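Local coordinates for glucose-6-phosphate isomerase (Chlamydia trachomatis D/UW-3/CX, PDB 6OTU), which catalyses the reversible isomerization of glucose-6-phosphate to fructose-6-phosphate, at residues 70-73 with 74-78; 111-115 with 116-120. All blocks are in the same frame, centred on the assembly; numbering follows the deposited sequence.

Contact 1: residues 70-73 with 74-78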
ATOM      1  N   ALA A  70     -20.619  25.257   9.854  1.00 31.24           N
ATOM      2  CA  ALA A  70     -19.508  26.078   9.389  1.00 32.15           C
ATOM      3  C   ALA A  70     -18.803  25.449   8.185  1.00 39.23           C
ATOM      4  O   ALA A  70     -18.454  26.155   7.230  1.00 43.26           O
ATOM      5  CB  ALA A  70     -18.530  26.311  10.543  1.00 30.81           C
ATOM      6  N   LEU A  71     -18.559  24.133   8.213  1.00 31.99           N
ATOM      7  CA  LEU A  71     -18.049  23.470   7.009  1.00 32.19           C
ATOM      8  C   LEU A  71     -18.953  23.755   5.812  1.00 44.68           C
ATOM      9  O   LEU A  71     -18.468  24.037   4.712  1.00 28.87           O
ATOM     10  CB  LEU A  71     -17.923  21.960   7.230  1.00 28.25           C
ATOM     11  CG  LEU A  71     -16.755  21.474   8.099  1.00 32.21           C
ATOM     12  CD1 LEU A  71     -16.884  19.988   8.433  1.00 33.22           C
ATOM     13  CD2 LEU A  71     -15.411  21.775   7.433  1.00 28.44           C
ATOM     14  N   GLN A  72     -20.277  23.708   6.010  1.00 29.78           N
ATOM     15  CA  GLN A  72     -21.168  24.071   4.910  1.00 33.98           C
ATOM     16  C   GLN A  72     -20.925  25.507   4.452  1.00 38.56           C
ATOM     17  O   GLN A  72     -20.924  25.791   3.245  1.00 44.05           O
ATOM     18  CB  GLN A  72     -22.635  23.890   5.317  1.00 31.22           C
ATOM     19  CG  GLN A  72     -23.618  24.641   4.403  1.00 32.17           C
ATOM     20  CD  GLN A  72     -23.776  23.983   3.042  1.00 36.46           C
ATOM     21  OE1 GLN A  72     -23.716  22.761   2.927  1.00 35.63           O
ATOM     22  NE2 GLN A  72     -23.985  24.792   2.005  1.00 32.53           N
ATOM     23  N   GLY A  73     -20.739  26.429   5.407  1.00 36.85           N
ATOM     24  CA  GLY A  73     -20.376  27.795   5.056  1.00 31.84           C
ATOM     25  C   GLY A  73     -19.069  27.872   4.289  1.00 36.04           C
ATOM     26  O   GLY A  73     -18.925  28.683   3.375  1.00 39.97           O
ATOM     27  N   LEU A  74     -18.108  27.009   4.632  1.00 34.20           N
ATOM     28  CA  LEU A  74     -16.834  27.010   3.922  1.00 37.52           C
ATOM     29  C   LEU A  74     -17.015  26.645   2.449  1.00 35.56           C
ATOM     30  O   LEU A  74     -16.380  27.252   1.581  1.00 33.50           O
ATOM     31  CB  LEU A  74     -15.837  26.064   4.613  1.00 28.72           C
ATOM     32  CG  LEU A  74     -14.424  26.044   4.021  1.00 36.62           C
ATOM     33  CD1 LEU A  74     -13.896  27.468   3.896  1.00 46.37           C
ATOM     34  CD2 LEU A  74     -13.463  25.183   4.853  1.00 32.16           C
ATOM     35  N   THR A  75     -17.897  25.674   2.140  1.00 39.32           N
ATOM     36  CA  THR A  75     -18.131  25.319   0.738  1.00 40.68           C
ATOM     37  C   THR A  75     -18.721  26.486  -0.032  1.00 40.54           C
ATOM     38  O   THR A  75     -18.446  26.651  -1.228  1.00 39.51           O
ATOM     39  CB  THR A  75     -19.062  24.110   0.601  1.00 35.05           C
ATOM     40  OG1 THR A  75     -20.420  24.513   0.822  1.00 32.52           O
ATOM     41  CG2 THR A  75     -18.672  22.996   1.564  1.00 29.32           C
ATOM     42  N   GLU A  76     -19.506  27.317   0.646  1.00 33.66           N
ATOM     43  CA  GLU A  76     -20.121  28.470   0.006  1.00 38.16           C
ATOM     44  C   GLU A  76     -19.113  29.589  -0.212  1.00 42.83           C
ATOM     45  O   GLU A  76     -18.990  30.107  -1.324  1.00 39.83           O
ATOM     46  CB  GLU A  76     -21.284  28.966   0.853  1.00 33.41           C
ATOM     47  CG  GLU A  76     -22.326  27.913   1.081  1.00 40.58           C
ATOM     48  CD  GLU A  76     -23.503  28.461   1.839  1.00 39.45           C
ATOM     49  OE1 GLU A  76     -23.559  29.696   2.016  1.00 47.28           O
ATOM     50  OE2 GLU A  76     -24.358  27.668   2.272  1.00 35.76           O
ATOM     51  N   GLU A  77     -18.376  29.961   0.839  1.00 41.45           N
ATOM     52  CA  GLU A  77     -17.411  31.051   0.733  1.00 39.39           C
ATOM     53  C   GLU A  77     -16.328  30.746  -0.297  1.00 38.31           C
ATOM     54  O   GLU A  77     -15.845  31.652  -0.980  1.00 46.10           O
ATOM     55  CB  GLU A  77     -16.794  31.327   2.105  1.00 32.89           C
ATOM     56  CG  GLU A  77     -17.774  31.893   3.104  1.00 47.94           C
ATOM     57  CD  GLU A  77     -17.355  31.666   4.547  1.00 59.34           C
ATOM     58  OE1 GLU A  77     -16.227  32.034   4.921  1.00 63.74           O
ATOM     59  OE2 GLU A  77     -18.171  31.126   5.314  1.00 67.05           O
ATOM     60  N   ARG A  78     -15.928  29.481  -0.419  1.00 32.27           N
ATOM     61  CA  ARG A  78     -14.964  29.063  -1.429  1.00 34.36           C
ATOM     62  C   ARG A  78     -15.619  28.648  -2.745  1.00 31.07           C
ATOM     63  O   ARG A  78     -14.908  28.269  -3.676  1.00 39.16           O
ATOM     64  CB  ARG A  78     -14.091  27.910  -0.894  1.00 29.65           C
ATOM     65  CG  ARG A  78     -13.188  28.302   0.285  1.00 37.15           C
ATOM     66  CD  ARG A  78     -11.961  29.096  -0.170  1.00 40.13           C
ATOM     67  NE  ARG A  78     -11.417  28.539  -1.400  1.00 48.99           N
ATOM     68  CZ  ARG A  78     -10.820  29.246  -2.352  1.00 47.24           C
ATOM     69  NH1 ARG A  78     -10.669  30.552  -2.215  1.00 48.02           N
ATOM     70  NH2 ARG A  78     -10.376  28.644  -3.441  1.00 47.36           N
TER
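Q72 reaches one turn ahead to E76, its NE2 lying 2.9 Å from E76 OE2 with an N-H...O angle of 171°. The carboxylate oxygen accepts through its anti lone pair and sits within the amide plane of Q72, although the two flat groups are turned 68° apart. A bend at chi2 brings the amide round to E76, while Q72 OE1 is held by the backbone N of M309, so both ends of the amide are engaged and its rotation is fixed. This is the more open flank, with E76 exposed. Both segments belong to helix 65-77, here in its last two turns, and the i to i+4 ladder is direct evidence: L74 N to A70 O is 2.8 Å and E77 N to G73 O is 2.9 Å. T75 turns OG1 back between its own N and carbonyl carbon (chi1 77°), which lets the hydroxyl donate to Q72 O at 2.8 Å; that carbonyl also receives a weak bond from E76 N. On the buried flank the T75 methyl CG2 rests 3.3 Å from L71 O, and L71, L74 and T75 all pack on M319 of helix 313-327, with A70 and L71 against L23 of helix 18-26.

Contact 2: residues 111-115 with 116-120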
ATOM      1  N   THR A 111     -16.111  12.347 -20.520  1.00 30.59           N
ATOM      2  CA  THR A 111     -15.925  11.034 -21.139  1.00 32.25           C
ATOM      3  C   THR A 111     -17.037  10.050 -20.797  1.00 35.42           C
ATOM      4  O   THR A 111     -17.146   9.012 -21.464  1.00 37.65           O
ATOM      5  CB  THR A 111     -14.580  10.414 -20.747  1.00 31.37           C
ATOM      6  OG1 THR A 111     -14.556  10.141 -19.342  1.00 31.82           O
ATOM      7  CG2 THR A 111     -13.448  11.347 -21.097  1.00 31.58           C
ATOM      8  N   ARG A 112     -17.861  10.342 -19.775  1.00 36.42           N
ATOM      9  CA  ARG A 112     -19.044   9.540 -19.485  1.00 30.36           C
ATOM     10  C   ARG A 112     -20.344  10.338 -19.506  1.00 34.56           C
ATOM     11  O   ARG A 112     -21.421   9.731 -19.410  1.00 33.44           O
ATOM     12  CB  ARG A 112     -18.903   8.828 -18.121  1.00 34.55           C
ATOM     13  CG  ARG A 112     -18.768   9.749 -16.882  1.00 35.79           C
ATOM     14  CD  ARG A 112     -17.289  10.018 -16.527  1.00 34.97           C
ATOM     15  NE  ARG A 112     -17.131  10.553 -15.174  1.00 31.84           N
ATOM     16  CZ  ARG A 112     -16.000  10.521 -14.463  1.00 35.27           C
ATOM     17  NH1 ARG A 112     -14.881   9.992 -14.964  1.00 28.86           N
ATOM     18  NH2 ARG A 112     -15.981  11.046 -13.241  1.00 32.51           N
ATOM     19  N   ALA A 113     -20.279  11.668 -19.632  1.00 36.25           N
ATOM     20  CA  ALA A 113     -21.491  12.487 -19.599  1.00 41.87           C
ATOM     21  C   ALA A 113     -22.495  12.070 -20.675  1.00 44.74           C
ATOM     22  O   ALA A 113     -23.706  12.260 -20.504  1.00 38.36           O
ATOM     23  CB  ALA A 113     -21.121  13.970 -19.743  1.00 34.60           C
ATOM     24  N   TRP A 114     -22.018  11.478 -21.774  1.00 39.70           N
ATOM     25  CA  TRP A 114     -22.890  11.186 -22.904  1.00 37.83           C
ATOM     26  C   TRP A 114     -23.851  10.036 -22.647  1.00 47.78           C
ATOM     27  O   TRP A 114     -24.737   9.822 -23.479  1.00 41.45           O
ATOM     28  CB  TRP A 114     -22.072  10.872 -24.152  1.00 37.37           C
ATOM     29  CG  TRP A 114     -21.235   9.634 -24.021  1.00 39.80           C
ATOM     30  CD1 TRP A 114     -19.953   9.555 -23.535  1.00 33.26           C
ATOM     31  CD2 TRP A 114     -21.611   8.296 -24.382  1.00 35.95           C
ATOM     32  NE1 TRP A 114     -19.520   8.248 -23.557  1.00 32.35           N
ATOM     33  CE2 TRP A 114     -20.510   7.457 -24.084  1.00 36.04           C
ATOM     34  CE3 TRP A 114     -22.764   7.725 -24.933  1.00 38.30           C
ATOM     35  CZ2 TRP A 114     -20.536   6.072 -24.316  1.00 33.86           C
ATOM     36  CZ3 TRP A 114     -22.790   6.341 -25.162  1.00 38.33           C
ATOM     37  CH2 TRP A 114     -21.681   5.539 -24.855  1.00 43.07           C
ATOM     38  N   VAL A 115     -23.705   9.285 -21.546  1.00 37.96           N
ATOM     39  CA  VAL A 115     -24.652   8.200 -21.301  1.00 39.64           C
ATOM     40  C   VAL A 115     -25.928   8.676 -20.628  1.00 47.58           C
ATOM     41  O   VAL A 115     -26.865   7.882 -20.478  1.00 54.17           O
ATOM     42  CB  VAL A 115     -24.081   7.051 -20.451  1.00 38.12           C
ATOM     43  CG1 VAL A 115     -22.783   6.570 -21.032  1.00 35.75           C
ATOM     44  CG2 VAL A 115     -23.928   7.490 -19.013  1.00 37.64           C
ATOM     45  N   ARG A 116     -25.998   9.939 -20.213  1.00 48.49           N
ATOM     46  CA  ARG A 116     -27.242  10.530 -19.740  1.00 65.26           C
ATOM     47  C   ARG A 116     -27.373  11.916 -20.343  1.00 76.05           C
ATOM     48  O   ARG A 116     -26.394  12.662 -20.407  1.00 82.59           O
ATOM     49  CB  ARG A 116     -27.305  10.603 -18.203  1.00 67.98           C
ATOM     50  CG  ARG A 116     -26.048  11.127 -17.523  1.00 64.08           C
ATOM     51  CD  ARG A 116     -26.047  10.764 -16.036  1.00 59.61           C
ATOM     52  NE  ARG A 116     -27.063  11.494 -15.274  1.00 56.61           N
ATOM     53  CZ  ARG A 116     -27.661  11.035 -14.178  1.00 54.69           C
ATOM     54  NH1 ARG A 116     -28.565  11.781 -13.555  1.00 52.14           N
ATOM     55  NH2 ARG A 116     -27.363   9.831 -13.706  1.00 57.71           N
ATOM     56  N   ASP A 117     -28.582  12.247 -20.787  1.00 81.06           N
ATOM     57  CA  ASP A 117     -28.832  13.524 -21.448  1.00 83.19           C
ATOM     58  C   ASP A 117     -28.229  14.680 -20.664  1.00 80.04           C
ATOM     59  O   ASP A 117     -28.332  14.743 -19.435  1.00 79.28           O
ATOM     60  CB  ASP A 117     -30.333  13.742 -21.614  1.00 88.24           C
ATOM     61  CG  ASP A 117     -30.936  12.823 -22.638  1.00 92.04           C
ATOM     62  OD1 ASP A 117     -30.194  12.368 -23.534  1.00 92.81           O
ATOM     63  OD2 ASP A 117     -32.147  12.545 -22.545  1.00 97.21           O
ATOM     64  N   GLN A 118     -27.597  15.599 -21.387  1.00 75.13           N
ATOM     65  CA  GLN A 118     -26.901  16.692 -20.733  1.00 72.02           C
ATOM     66  C   GLN A 118     -26.779  17.864 -21.694  1.00 75.11           C
ATOM     67  O   GLN A 118     -26.850  17.701 -22.913  1.00 78.98           O
ATOM     68  CB  GLN A 118     -25.523  16.252 -20.247  1.00 65.41           C
ATOM     69  CG  GLN A 118     -25.241  16.642 -18.821  1.00 66.01           C
ATOM     70  CD  GLN A 118     -24.086  15.862 -18.243  1.00 65.96           C
ATOM     71  OE1 GLN A 118     -24.066  14.627 -18.295  1.00 72.24           O
ATOM     72  NE2 GLN A 118     -23.111  16.575 -17.694  1.00 56.43           N
ATOM     73  N   ASP A 119     -26.594  19.051 -21.121  1.00 75.93           N
ATOM     74  CA  ASP A 119     -26.431  20.282 -21.887  1.00 80.26           C
ATOM     75  C   ASP A 119     -24.975  20.721 -21.733  1.00 78.12           C
ATOM     76  O   ASP A 119     -24.634  21.560 -20.897  1.00 86.33           O
ATOM     77  CB  ASP A 119     -27.427  21.372 -21.425  1.00 81.46           C
ATOM     78  N   LEU A 120     -24.111  20.122 -22.551  1.00 67.89           N
ATOM     79  CA  LEU A 120     -22.690  20.442 -22.602  1.00 56.93           C
ATOM     80  C   LEU A 120     -22.387  21.283 -23.837  1.00 53.02           C
ATOM     81  O   LEU A 120     -22.927  21.034 -24.917  1.00 47.78           O
ATOM     82  CB  LEU A 120     -21.852  19.165 -22.638  1.00 50.41           C
ATOM     83  CG  LEU A 120     -21.896  18.311 -21.380  1.00 45.77           C
ATOM     84  CD1 LEU A 120     -21.002  17.104 -21.549  1.00 37.46           C
ATOM     85  CD2 LEU A 120     -21.469  19.158 -20.178  1.00 41.03           C
TER
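A113 meets the returning chain with both its carbonyl and its methyl. R116 N donates to A113 O at 3.3 Å, a long bond but a fairly straight one at the hydrogen (163°). The donor stands above the carbonyl plane, 47° out of it, and so does not follow a lone pair. This bond closes a type I beta turn from A113 to R116, the motif by which the chain leaves the short, weakly bonded helix 110-113. Farther along, L120 swings back so that its CD1 lies 3.6 Å from A113 CB, an apolar touch between a buried alanine and a partly exposed leucine. Q118 also comes up beside the A113 methyl, on a more exposed part of the loop.

The next shell backs the turn. V115 N bonds to R112 O at 3.2 Å, one residue before the A113-R116 bond. V115 CG1 lies opposite its own carbonyl carbon and beside N (chi1 -52°), which sets this methyl over the centre of the W114 ring, 3.8 Å above the plane, in a CH-pi arrangement. The indole NE1 makes a weak bond to T111 O, 3.3 Å long. Behind the turn, R112 forms salt bridges to D301 and to E477 of helix 466-487. W114 leans on S131, K132 and A135 of helix 122-148, while V115 packs on Q295 and R116 on A298 and A299 of helix 287-303.

Contact 1 comes first along the chain, within helix 65-77 and the residue that follows it, and contact 2 comes later, at the exit from helix 110-113 and in the loop leading to helix 122-148. Helix 80-89 lies between them in sequence. Their centres are 28 Å apart and their nearest atoms about 19 Å, so they do not touch, and neither segment pair includes a strand of the sheets. Both belong to the phosphoglucose isomerase family region of the chain but lie away from the catalytic residues and the glucose-6-phosphate pocket. They are therefore separate pieces of local helix-end structure, one packed on helices 18-26 and 313-327, the other among helices 122-148, 287-303 and 466-487.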